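Local coordinates for peptidoglycan-recognition protein LC (Drosophila melanogaster, PDB 2F2L) that activates the imd/Relish immune pathway and probably recognises bacterial peptidoglycan through this extracellular amidase-like domain, at residues L20-G25 and L129-P134; V27-T32 and Y136-S141; A64-I69 and Q96-A101. One frame throughout, in Å; residues are numbered along the deposited sequence.

How the contacts relate
Contacts 2 and 3 are parallel strand pairings within the mixed sheet of the amidase-type domain; contact 1 is a single parallel bridge at its margin. Contacts 1 and 2 share strand 24-31. Contact 1 meets the N-terminal end of that strand, partly exposed, with two backbone bonds and short apolar touches. Contact 2 joins the same strand to 136-140, an outermost strand within this chain, and is buried. Contact 3 lies nearest the chain centre and pairs 67-69 with 98-102, adding an asparagine and a serine to the backbone bonding. Strand 98-102 ties the three together: it bonds to 24-31 and packs on contact 1.

Contact 1: L20-G25 and L129-P134; sequences LELPVG and LGKIAP
V24 and I132 form a short parallel beta bridge at the edge of the amidase-type domain. It joins the start of strand 24-31 to the chain that leaves helix 113-128 through a Schellman motif at G130.

Two backbone hydrogen bonds hold the bridge, both made by V24. Its N donates to K131 O at 2.8 Å. Its O receives A133 N at 2.8 Å and a nearly straight 172°. The same V24 O also takes a CA-H...O contact from I132 CA.

P23, which follows a cis peptide bond, sets a ring carbon against a carbonyl oxygen: P23 CB lies 3.3 Å from G130 O. The apolar touches lie around this. P23 CG faces A133 CB at 4.3 Å. On the buried side, V24 CG2 and I132 CG1 come within 4.4 Å, and both side chains also pack on L98 of strand 98-102.

K131 starts away from 20-25, but a bend at chi2 (-57°) brings its chain back across L22. The ammonium itself bonds to N82 OD1. The aliphatic part meets the leucine: K131 CD lies 3.8 Å from L22 CD1.

Contact 2: V27-T32 and Y136-S141; sequences VIALPT and YRFTAS
V27 bonds to both R137 and T139 along a parallel strand pair. The pair sets 136-140, an outermost strand of the mixed sheet within this chain, beside 24-31 in the amidase-type fold. V27 N donates to R137 O at 2.9 Å, and V27 O accepts T139 N at 3.0 Å. A29 repeats the pattern: its N donates to T139 O at 2.9 Å, and its O accepts S141 N at 3.0 Å. I28, between them, turns its N and O the other way, to L98 O and F100 N.

S141 opens helix 141-144, with A140 as the N-cap residue. S141 OG hydrogen-bonds with Y157 OH; its approach to A29 O is weak and unsettled at most. S141 CB packs on I28 CG2 and L30 CG, each at 3.6 Å. T139 OG1 bonds to the C-terminal carboxylate of S167.

On the face with V27, A29 and F138, the F138 ring turns an edge to V27 O, with F138 CD1 3.3 Å away. V27 CG1 meets F138 CD1 at 3.8 Å; A29 CB packs near F138 CE1. F160 and W166 also meet this ring.

The chemistry implies a pairing held mainly by backbone hydrogen bonds: the buried peptide atoms of V27 and A29 are satisfied across it, while the side-chain hydroxyls tie it to the C-terminal part.

Contact 3: A64-I69 and Q96-A101; sequences AYNFLI and QSLSFA
N66 and S99 grip each other through two hydrogen bonds that mix backbone and side chain. N66 N donates to S99 OG at 3.1 Å, and S99 N donates to N66 OD1 at 2.9 Å. The second donor is tilted 23° from the amide's carbonyl plane. A chi1 of 56° tucks S99 OG back over its own backbone, where it meets N66 N. N66 ND2 binds K83 O and G80 O, so the amide is held from both ends and its rotation is fixed.

Regular backbone bonds follow. F67 N donates to S99 O at 3.2 Å, A101 N to F67 O at 3.0 Å, and I69 N to A101 O at 2.8 Å. They make 67-69 and 98-102 parallel neighbours in the central part of the mixed sheet of the amidase-type fold. The connection between them includes strand 75-77, which pairs antiparallel with 67-69 on its other side.

The Y65 ring makes a CH-pi contact. A101 CB stands 3.5 Å from the ring centroid, 12° off the normal, while A64 CB covers the opposite face.

A leucine methyl rests against the asparagine amide: L98 CD2 lies 3.5 Å from N66 CG. The L98 and N66 side chains cross at about a right angle.

Among the apolar contacts, F67 and F100 run side by side and point the same way, with F67 CD2 4.1 Å from F100 CE1. F100 continues onto L122 and L123 of helix 113-128, and F67 meets W81.

Contact 1: L20-G25 and L129-P134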
ATOM      1  N   LEU A  20      18.726   1.907  13.106  1.00 20.81           N
ATOM      2  CA  LEU A  20      19.761   0.926  13.451  1.00 20.52           C
ATOM      3  C   LEU A  20      21.141   1.549  13.673  1.00 20.37           C
ATOM      4  O   LEU A  20      21.519   2.499  12.982  1.00 19.88           O
ATOM      5  CB  LEU A  20      19.910  -0.075  12.317  1.00 20.32           C
ATOM      6  CG  LEU A  20      18.832  -1.122  12.138  1.00 20.47           C
ATOM      7  CD1 LEU A  20      19.076  -1.831  10.808  1.00 20.13           C
ATOM      8  CD2 LEU A  20      18.865  -2.094  13.298  1.00 19.43           C
ATOM      9  N   GLU A  21      21.901   0.988  14.615  1.00 20.42           N
ATOM     10  CA  GLU A  21      23.347   1.202  14.660  1.00 20.62           C
ATOM     11  C   GLU A  21      23.967   0.355  13.550  1.00 20.41           C
ATOM     12  O   GLU A  21      23.805  -0.871  13.532  1.00 20.72           O
ATOM     13  CB  GLU A  21      23.942   0.779  16.002  1.00 21.19           C
ATOM     14  CG  GLU A  21      23.331   1.448  17.220  1.00 23.24           C
ATOM     15  CD  GLU A  21      23.538   2.948  17.237  1.00 25.95           C
ATOM     16  OE1 GLU A  21      24.650   3.396  16.879  1.00 26.76           O
ATOM     17  OE2 GLU A  21      22.587   3.673  17.621  1.00 27.82           O
ATOM     18  N   LEU A  22      24.665   0.999  12.625  1.00 19.94           N
ATOM     19  CA  LEU A  22      25.234   0.301  11.471  1.00 19.99           C
ATOM     20  C   LEU A  22      26.762   0.228  11.579  1.00 19.80           C
ATOM     21  O   LEU A  22      27.363   1.049  12.235  1.00 18.50           O
ATOM     22  CB  LEU A  22      24.841   1.018  10.174  1.00 19.75           C
ATOM     23  CG  LEU A  22      23.341   1.178   9.908  1.00 19.34           C
ATOM     24  CD1 LEU A  22      23.116   2.131   8.752  1.00 19.02           C
ATOM     25  CD2 LEU A  22      22.662  -0.162   9.629  1.00 19.89           C
ATOM     26  N   PRO A  23      27.391  -0.752  10.908  1.00 20.28           N
ATOM     27  CA  PRO A  23      26.779  -1.818  10.123  1.00 20.43           C
ATOM     28  C   PRO A  23      26.265  -2.921  11.024  1.00 20.27           C
ATOM     29  O   PRO A  23      26.747  -3.051  12.155  1.00 20.84           O
ATOM     30  CB  PRO A  23      27.948  -2.332   9.268  1.00 20.52           C
ATOM     31  CG  PRO A  23      29.135  -2.112  10.108  1.00 20.70           C
ATOM     32  CD  PRO A  23      28.861  -0.841  10.888  1.00 20.55           C
ATOM     33  N   VAL A  24      25.301  -3.702  10.538  1.00 19.96           N
ATOM     34  CA  VAL A  24      24.841  -4.894  11.269  1.00 19.68           C
ATOM     35  C   VAL A  24      25.722  -6.099  10.955  1.00 19.70           C
ATOM     36  O   VAL A  24      26.266  -6.223   9.845  1.00 19.38           O
ATOM     37  CB  VAL A  24      23.333  -5.250  10.998  1.00 19.85           C
ATOM     38  CG1 VAL A  24      22.422  -4.065  11.350  1.00 20.29           C
ATOM     39  CG2 VAL A  24      23.088  -5.740   9.580  1.00 19.85           C
ATOM     40  N   GLY A  25      25.855  -6.990  11.931  1.00 19.55           N
ATOM     41  CA  GLY A  25      26.613  -8.230  11.753  1.00 19.38           C
ATOM     42  C   GLY A  25      25.721  -9.419  11.446  1.00 19.18           C
ATOM     43  O   GLY A  25      26.202 -10.538  11.246  1.00 18.12           O
ATOM     44  N   LEU A 129      27.624  -0.534   0.853  1.00 17.61           N
ATOM     45  CA  LEU A 129      27.046   0.705   1.361  1.00 17.98           C
ATOM     46  C   LEU A 129      27.309   0.945   2.851  1.00 18.05           C
ATOM     47  O   LEU A 129      26.866   1.955   3.391  1.00 18.58           O
ATOM     48  CB  LEU A 129      25.531   0.738   1.087  1.00 17.93           C
ATOM     49  CG  LEU A 129      25.100   0.816  -0.385  1.00 18.49           C
ATOM     50  CD1 LEU A 129      23.587   0.681  -0.474  1.00 19.98           C
ATOM     51  CD2 LEU A 129      25.558   2.105  -1.072  1.00 19.02           C
ATOM     52  N   GLY A 130      28.029   0.038   3.510  1.00 18.71           N
ATOM     53  CA  GLY A 130      28.328   0.169   4.950  1.00 18.63           C
ATOM     54  C   GLY A 130      27.178  -0.225   5.892  1.00 18.93           C
ATOM     55  O   GLY A 130      27.210   0.085   7.086  1.00 18.97           O
ATOM     56  N   LYS A 131      26.184  -0.931   5.368  1.00 18.52           N
ATOM     57  CA  LYS A 131      25.008  -1.350   6.150  1.00 18.85           C
ATOM     58  C   LYS A 131      25.203  -2.725   6.785  1.00 19.15           C
ATOM     59  O   LYS A 131      24.641  -3.025   7.853  1.00 19.11           O
ATOM     60  CB  LYS A 131      23.754  -1.396   5.258  1.00 18.44           C
ATOM     61  CG  LYS A 131      23.554  -0.170   4.363  1.00 18.09           C
ATOM     62  CD  LYS A 131      23.501   1.145   5.148  1.00 18.02           C
ATOM     63  CE  LYS A 131      23.074   2.330   4.248  1.00 17.62           C
ATOM     64  NZ  LYS A 131      23.123   3.622   4.981  1.00 17.07           N
ATOM     65  N   ILE A 132      25.969  -3.575   6.097  1.00 19.18           N
ATOM     66  CA  ILE A 132      26.220  -4.953   6.553  1.00 19.01           C
ATOM     67  C   ILE A 132      27.722  -5.119   6.756  1.00 18.95           C
ATOM     68  O   ILE A 132      28.496  -4.732   5.886  1.00 19.10           O
ATOM     69  CB  ILE A 132      25.688  -5.972   5.522  1.00 18.78           C
ATOM     70  CG1 ILE A 132      24.180  -5.790   5.344  1.00 18.43           C
ATOM     71  CG2 ILE A 132      25.996  -7.395   5.963  1.00 19.09           C
ATOM     72  CD1 ILE A 132      23.572  -6.671   4.270  1.00 18.73           C
ATOM     73  N   ALA A 133      28.142  -5.670   7.897  1.00 19.19           N
ATOM     74  CA  ALA A 133      29.575  -5.868   8.162  1.00 19.28           C
ATOM     75  C   ALA A 133      30.124  -6.921   7.180  1.00 19.42           C
ATOM     76  O   ALA A 133      29.421  -7.896   6.898  1.00 19.41           O
ATOM     77  CB  ALA A 133      29.801  -6.314   9.599  1.00 19.53           C
ATOM     78  N   PRO A 134      31.347  -6.714   6.631  1.00 19.40           N
ATOM     79  CA  PRO A 134      31.915  -7.733   5.731  1.00 19.59           C
ATOM     80  C   PRO A 134      31.859  -9.162   6.292  1.00 19.60           C
ATOM     81  O   PRO A 134      31.701 -10.103   5.534  1.00 20.11           O
ATOM     82  CB  PRO A 134      33.373  -7.281   5.532  1.00 19.90           C
ATOM     83  CG  PRO A 134      33.391  -5.832   5.835  1.00 19.94           C
ATOM     84  CD  PRO A 134      32.231  -5.540   6.768  1.00 19.38           C
TER

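Contact 2: V27-T32 and Y136-S141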
ATOM      1  N   VAL A  27      22.042 -10.804   9.353  1.00 18.38           N
ATOM      2  CA  VAL A  27      20.926 -10.682   8.416  1.00 18.32           C
ATOM      3  C   VAL A  27      20.049 -11.914   8.590  1.00 18.40           C
ATOM      4  O   VAL A  27      20.563 -13.043   8.611  1.00 18.30           O
ATOM      5  CB  VAL A  27      21.421 -10.558   6.950  1.00 17.98           C
ATOM      6  CG1 VAL A  27      20.244 -10.418   5.977  1.00 17.92           C
ATOM      7  CG2 VAL A  27      22.350  -9.382   6.823  1.00 19.07           C
ATOM      8  N   ILE A  28      18.736 -11.710   8.733  1.00 18.35           N
ATOM      9  CA  ILE A  28      17.800 -12.794   9.069  1.00 18.05           C
ATOM     10  C   ILE A  28      16.786 -13.025   7.953  1.00 18.67           C
ATOM     11  O   ILE A  28      16.131 -12.073   7.467  1.00 18.54           O
ATOM     12  CB  ILE A  28      17.043 -12.486  10.380  1.00 18.55           C
ATOM     13  CG1 ILE A  28      18.030 -12.396  11.551  1.00 17.40           C
ATOM     14  CG2 ILE A  28      16.017 -13.566  10.692  1.00 18.27           C
ATOM     15  CD1 ILE A  28      17.466 -11.685  12.763  1.00 17.96           C
ATOM     16  N   ALA A  29      16.653 -14.287   7.545  1.00 18.37           N
ATOM     17  CA  ALA A  29      15.692 -14.655   6.511  1.00 18.95           C
ATOM     18  C   ALA A  29      14.388 -15.140   7.144  1.00 18.72           C
ATOM     19  O   ALA A  29      14.401 -15.806   8.176  1.00 19.75           O
ATOM     20  CB  ALA A  29      16.271 -15.701   5.581  1.00 18.56           C
ATOM     21  N   LEU A  30      13.270 -14.747   6.548  1.00 18.69           N
ATOM     22  CA  LEU A  30      11.953 -15.123   7.036  1.00 19.34           C
ATOM     23  C   LEU A  30      10.993 -15.342   5.856  1.00 19.53           C
ATOM     24  O   LEU A  30      11.147 -14.722   4.808  1.00 19.77           O
ATOM     25  CB  LEU A  30      11.349 -14.045   7.951  1.00 19.55           C
ATOM     26  CG  LEU A  30      12.150 -13.443   9.105  1.00 19.92           C
ATOM     27  CD1 LEU A  30      12.808 -12.140   8.695  1.00 20.19           C
ATOM     28  CD2 LEU A  30      11.248 -13.205  10.297  1.00 19.60           C
ATOM     29  N   PRO A  31       9.992 -16.214   6.037  1.00 19.25           N
ATOM     30  CA  PRO A  31       8.902 -16.307   5.071  1.00 19.43           C
ATOM     31  C   PRO A  31       7.822 -15.265   5.386  1.00 19.33           C
ATOM     32  O   PRO A  31       7.671 -14.870   6.543  1.00 19.01           O
ATOM     33  CB  PRO A  31       8.374 -17.721   5.304  1.00 18.90           C
ATOM     34  CG  PRO A  31       8.570 -17.918   6.776  1.00 19.26           C
ATOM     35  CD  PRO A  31       9.817 -17.161   7.146  1.00 19.10           C
ATOM     36  N   THR A  32       7.072 -14.818   4.387  1.00 19.65           N
ATOM     37  CA  THR A  32       5.942 -13.927   4.686  1.00 20.14           C
ATOM     38  C   THR A  32       4.703 -14.746   5.072  1.00 20.42           C
ATOM     39  O   THR A  32       3.767 -14.222   5.683  1.00 19.91           O
ATOM     40  CB  THR A  32       5.606 -12.966   3.499  1.00 20.04           C
ATOM     41  OG1 THR A  32       5.304 -13.725   2.321  1.00 20.90           O
ATOM     42  CG2 THR A  32       6.749 -12.040   3.221  1.00 20.65           C
ATOM     43  N   TYR A 136      29.516 -10.613   8.062  1.00 19.93           N
ATOM     44  CA  TYR A 136      28.151 -10.866   8.543  1.00 19.45           C
ATOM     45  C   TYR A 136      27.808 -12.351   8.577  1.00 19.22           C
ATOM     46  O   TYR A 136      28.335 -13.153   7.800  1.00 18.86           O
ATOM     47  CB  TYR A 136      27.108 -10.167   7.669  1.00 19.22           C
ATOM     48  CG  TYR A 136      27.000 -10.718   6.258  1.00 19.48           C
ATOM     49  CD1 TYR A 136      26.038 -11.663   5.928  1.00 19.27           C
ATOM     50  CD2 TYR A 136      27.863 -10.284   5.247  1.00 19.09           C
ATOM     51  CE1 TYR A 136      25.947 -12.176   4.641  1.00 19.00           C
ATOM     52  CE2 TYR A 136      27.775 -10.787   3.958  1.00 19.87           C
ATOM     53  CZ  TYR A 136      26.817 -11.736   3.657  1.00 19.62           C
ATOM     54  OH  TYR A 136      26.720 -12.224   2.363  1.00 19.34           O
ATOM     55  N   ARG A 137      26.883 -12.679   9.465  1.00 18.74           N
ATOM     56  CA  ARG A 137      26.198 -13.950   9.460  1.00 19.36           C
ATOM     57  C   ARG A 137      24.796 -13.782   8.831  1.00 19.02           C
ATOM     58  O   ARG A 137      24.063 -12.832   9.148  1.00 18.64           O
ATOM     59  CB  ARG A 137      26.114 -14.442  10.902  1.00 19.55           C
ATOM     60  CG  ARG A 137      25.145 -15.550  11.145  1.00 21.02           C
ATOM     61  CD  ARG A 137      25.113 -15.896  12.640  1.00 21.92           C
ATOM     62  NE  ARG A 137      24.163 -16.972  12.912  1.00 23.45           N
ATOM     63  CZ  ARG A 137      23.676 -17.282  14.106  1.00 23.94           C
ATOM     64  NH1 ARG A 137      24.005 -16.569  15.181  1.00 24.59           N
ATOM     65  NH2 ARG A 137      22.826 -18.301  14.205  1.00 23.98           N
ATOM     66  N   PHE A 138      24.444 -14.696   7.927  1.00 18.90           N
ATOM     67  CA  PHE A 138      23.101 -14.780   7.333  1.00 18.43           C
ATOM     68  C   PHE A 138      22.473 -16.040   7.931  1.00 18.36           C
ATOM     69  O   PHE A 138      23.076 -17.123   7.891  1.00 18.19           O
ATOM     70  CB  PHE A 138      23.233 -14.854   5.806  1.00 18.93           C
ATOM     71  CG  PHE A 138      21.923 -14.803   5.028  1.00 19.22           C
ATOM     72  CD1 PHE A 138      20.799 -14.133   5.505  1.00 18.91           C
ATOM     73  CD2 PHE A 138      21.852 -15.392   3.772  1.00 20.60           C
ATOM     74  CE1 PHE A 138      19.617 -14.095   4.766  1.00 18.76           C
ATOM     75  CE2 PHE A 138      20.668 -15.359   3.022  1.00 20.61           C
ATOM     76  CZ  PHE A 138      19.551 -14.695   3.519  1.00 19.14           C
ATOM     77  N   THR A 139      21.304 -15.912   8.548  1.00 17.87           N
ATOM     78  CA  THR A 139      20.678 -17.066   9.209  1.00 17.52           C
ATOM     79  C   THR A 139      19.165 -17.082   9.094  1.00 17.00           C
ATOM     80  O   THR A 139      18.560 -16.119   8.644  1.00 16.73           O
ATOM     81  CB  THR A 139      21.074 -17.161  10.700  1.00 17.35           C
ATOM     82  OG1 THR A 139      20.702 -18.449  11.217  1.00 20.22           O
ATOM     83  CG2 THR A 139      20.426 -16.107  11.515  1.00 17.98           C
ATOM     84  N   ALA A 140      18.581 -18.202   9.508  1.00 16.68           N
ATOM     85  CA  ALA A 140      17.148 -18.392   9.517  1.00 16.48           C
ATOM     86  C   ALA A 140      16.573 -17.868  10.805  1.00 16.10           C
ATOM     87  O   ALA A 140      17.107 -18.118  11.905  1.00 15.54           O
ATOM     88  CB  ALA A 140      16.808 -19.867   9.362  1.00 16.56           C
ATOM     89  N   SER A 141      15.463 -17.155  10.667  1.00 15.70           N
ATOM     90  CA  SER A 141      14.674 -16.748  11.811  1.00 15.84           C
ATOM     91  C   SER A 141      14.314 -17.938  12.698  1.00 15.61           C
ATOM     92  O   SER A 141      14.267 -17.806  13.917  1.00 14.44           O
ATOM     93  CB  SER A 141      13.415 -16.000  11.355  1.00 15.97           C
ATOM     94  OG  SER A 141      12.563 -16.837  10.600  1.00 17.19           O
TER

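Contact 3: A64-I69 and Q96-A101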
ATOM      1  N   ALA A  64       6.915  -5.120   8.653  1.00 18.45           N
ATOM      2  CA  ALA A  64       7.825  -5.550   9.706  1.00 18.47           C
ATOM      3  C   ALA A  64       9.286  -5.648   9.251  1.00 18.82           C
ATOM      4  O   ALA A  64      10.192  -5.705  10.096  1.00 19.05           O
ATOM      5  CB  ALA A  64       7.348  -6.899  10.317  1.00 18.28           C
ATOM      6  N   TYR A  65       9.517  -5.623   7.936  1.00 19.28           N
ATOM      7  CA  TYR A  65      10.790  -6.052   7.361  1.00 19.35           C
ATOM      8  C   TYR A  65      11.587  -4.935   6.698  1.00 19.64           C
ATOM      9  O   TYR A  65      11.041  -3.960   6.211  1.00 18.57           O
ATOM     10  CB  TYR A  65      10.562  -7.166   6.334  1.00 19.91           C
ATOM     11  CG  TYR A  65       9.567  -8.207   6.767  1.00 19.35           C
ATOM     12  CD1 TYR A  65       9.885  -9.153   7.727  1.00 19.64           C
ATOM     13  CD2 TYR A  65       8.301  -8.230   6.217  1.00 19.69           C
ATOM     14  CE1 TYR A  65       8.939 -10.096   8.140  1.00 18.64           C
ATOM     15  CE2 TYR A  65       7.373  -9.143   6.605  1.00 19.59           C
ATOM     16  CZ  TYR A  65       7.678 -10.071   7.564  1.00 19.43           C
ATOM     17  OH  TYR A  65       6.701 -10.975   7.890  1.00 19.33           O
ATOM     18  N   ASN A  66      12.906  -5.106   6.664  1.00 19.79           N
ATOM     19  CA  ASN A  66      13.755  -4.150   5.968  1.00 19.67           C
ATOM     20  C   ASN A  66      13.589  -4.215   4.448  1.00 19.49           C
ATOM     21  O   ASN A  66      13.452  -3.184   3.797  1.00 19.12           O
ATOM     22  CB  ASN A  66      15.204  -4.326   6.393  1.00 19.49           C
ATOM     23  CG  ASN A  66      15.396  -4.031   7.864  1.00 19.19           C
ATOM     24  OD1 ASN A  66      15.445  -4.954   8.669  1.00 19.52           O
ATOM     25  ND2 ASN A  66      15.474  -2.738   8.227  1.00 17.87           N
ATOM     26  N   PHE A  67      13.576  -5.426   3.911  1.00 19.36           N
ATOM     27  CA  PHE A  67      13.388  -5.659   2.469  1.00 19.18           C
ATOM     28  C   PHE A  67      12.570  -6.900   2.317  1.00 19.08           C
ATOM     29  O   PHE A  67      12.615  -7.756   3.186  1.00 19.97           O
ATOM     30  CB  PHE A  67      14.738  -5.839   1.757  1.00 18.75           C
ATOM     31  CG  PHE A  67      15.585  -4.608   1.785  1.00 18.19           C
ATOM     32  CD1 PHE A  67      15.373  -3.594   0.875  1.00 18.75           C
ATOM     33  CD2 PHE A  67      16.552  -4.438   2.760  1.00 18.92           C
ATOM     34  CE1 PHE A  67      16.138  -2.437   0.914  1.00 18.81           C
ATOM     35  CE2 PHE A  67      17.314  -3.286   2.810  1.00 18.04           C
ATOM     36  CZ  PHE A  67      17.109  -2.291   1.890  1.00 18.58           C
ATOM     37  N   LEU A  68      11.809  -6.975   1.227  1.00 19.14           N
ATOM     38  CA  LEU A  68      11.053  -8.159   0.863  1.00 19.30           C
ATOM     39  C   LEU A  68      11.466  -8.596  -0.553  1.00 19.51           C
ATOM     40  O   LEU A  68      11.634  -7.763  -1.433  1.00 20.08           O
ATOM     41  CB  LEU A  68       9.545  -7.893   0.913  1.00 19.25           C
ATOM     42  CG  LEU A  68       9.000  -7.454   2.294  1.00 19.55           C
ATOM     43  CD1 LEU A  68       8.908  -5.942   2.376  1.00 19.60           C
ATOM     44  CD2 LEU A  68       7.631  -8.070   2.573  1.00 19.73           C
ATOM     45  N   ILE A  69      11.616  -9.898  -0.761  1.00 19.32           N
ATOM     46  CA  ILE A  69      12.080 -10.434  -2.044  1.00 19.49           C
ATOM     47  C   ILE A  69      10.980 -11.255  -2.690  1.00 19.10           C
ATOM     48  O   ILE A  69      10.525 -12.258  -2.143  1.00 19.28           O
ATOM     49  CB  ILE A  69      13.326 -11.307  -1.871  1.00 19.82           C
ATOM     50  CG1 ILE A  69      14.301 -10.664  -0.859  1.00 20.49           C
ATOM     51  CG2 ILE A  69      13.961 -11.615  -3.248  1.00 19.18           C
ATOM     52  CD1 ILE A  69      15.564 -10.135  -1.410  1.00 22.15           C
ATOM     53  N   GLN A  96      19.780  -5.332  16.115  1.00 19.90           N
ATOM     54  CA  GLN A  96      21.117  -5.761  15.690  1.00 19.86           C
ATOM     55  C   GLN A  96      21.104  -6.588  14.406  1.00 19.41           C
ATOM     56  O   GLN A  96      22.031  -7.353  14.141  1.00 19.01           O
ATOM     57  CB  GLN A  96      21.772  -6.546  16.824  1.00 19.71           C
ATOM     58  CG  GLN A  96      21.947  -5.714  18.068  1.00 20.92           C
ATOM     59  CD  GLN A  96      22.631  -6.454  19.172  1.00 21.40           C
ATOM     60  OE1 GLN A  96      23.842  -6.315  19.350  1.00 25.93           O
ATOM     61  NE2 GLN A  96      21.871  -7.236  19.941  1.00 22.69           N
ATOM     62  N   SER A  97      20.075  -6.405  13.585  1.00 19.07           N
ATOM     63  CA  SER A  97      19.945  -7.179  12.350  1.00 19.07           C
ATOM     64  C   SER A  97      19.194  -6.411  11.277  1.00 19.46           C
ATOM     65  O   SER A  97      18.609  -5.364  11.538  1.00 19.34           O
ATOM     66  CB  SER A  97      19.232  -8.515  12.614  1.00 19.47           C
ATOM     67  OG  SER A  97      17.909  -8.331  13.127  1.00 19.69           O
ATOM     68  N   LEU A  98      19.268  -6.939  10.060  1.00 19.25           N
ATOM     69  CA  LEU A  98      18.379  -6.579   8.977  1.00 18.98           C
ATOM     70  C   LEU A  98      17.607  -7.835   8.635  1.00 18.88           C
ATOM     71  O   LEU A  98      18.123  -8.958   8.789  1.00 18.52           O
ATOM     72  CB  LEU A  98      19.168  -6.133   7.751  1.00 18.96           C
ATOM     73  CG  LEU A  98      19.836  -4.762   7.799  1.00 20.27           C
ATOM     74  CD1 LEU A  98      20.846  -4.677   6.675  1.00 20.27           C
ATOM     75  CD2 LEU A  98      18.817  -3.595   7.707  1.00 21.23           C
ATOM     76  N   SER A  99      16.369  -7.649   8.186  1.00 18.75           N
ATOM     77  CA  SER A  99      15.510  -8.754   7.786  1.00 18.59           C
ATOM     78  C   SER A  99      15.204  -8.733   6.286  1.00 18.43           C
ATOM     79  O   SER A  99      14.911  -7.675   5.714  1.00 18.15           O
ATOM     80  CB  SER A  99      14.203  -8.750   8.570  1.00 18.76           C
ATOM     81  OG  SER A  99      13.497  -7.526   8.450  1.00 18.23           O
ATOM     82  N   PHE A 100      15.324  -9.908   5.663  1.00 18.44           N
ATOM     83  CA  PHE A 100      14.902 -10.139   4.284  1.00 18.90           C
ATOM     84  C   PHE A 100      13.736 -11.103   4.378  1.00 19.10           C
ATOM     85  O   PHE A 100      13.914 -12.245   4.787  1.00 18.89           O
ATOM     86  CB  PHE A 100      15.979 -10.812   3.410  1.00 18.99           C
ATOM     87  CG  PHE A 100      17.227  -9.998   3.173  1.00 19.06           C
ATOM     88  CD1 PHE A 100      17.366  -8.693   3.612  1.00 19.72           C
ATOM     89  CD2 PHE A 100      18.285 -10.572   2.478  1.00 19.40           C
ATOM     90  CE1 PHE A 100      18.531  -7.976   3.358  1.00 19.28           C
ATOM     91  CE2 PHE A 100      19.446  -9.864   2.239  1.00 18.74           C
ATOM     92  CZ  PHE A 100      19.573  -8.574   2.675  1.00 18.56           C
ATOM     93  N   ALA A 101      12.546 -10.646   4.000  1.00 19.70           N
ATOM     94  CA  ALA A 101      11.368 -11.508   3.985  1.00 19.64           C
ATOM     95  C   ALA A 101      11.150 -12.026   2.561  1.00 19.65           C
ATOM     96  O   ALA A 101      11.224 -11.265   1.594  1.00 19.95           O
ATOM     97  CB  ALA A 101      10.159 -10.760   4.450  1.00 19.96           C
TER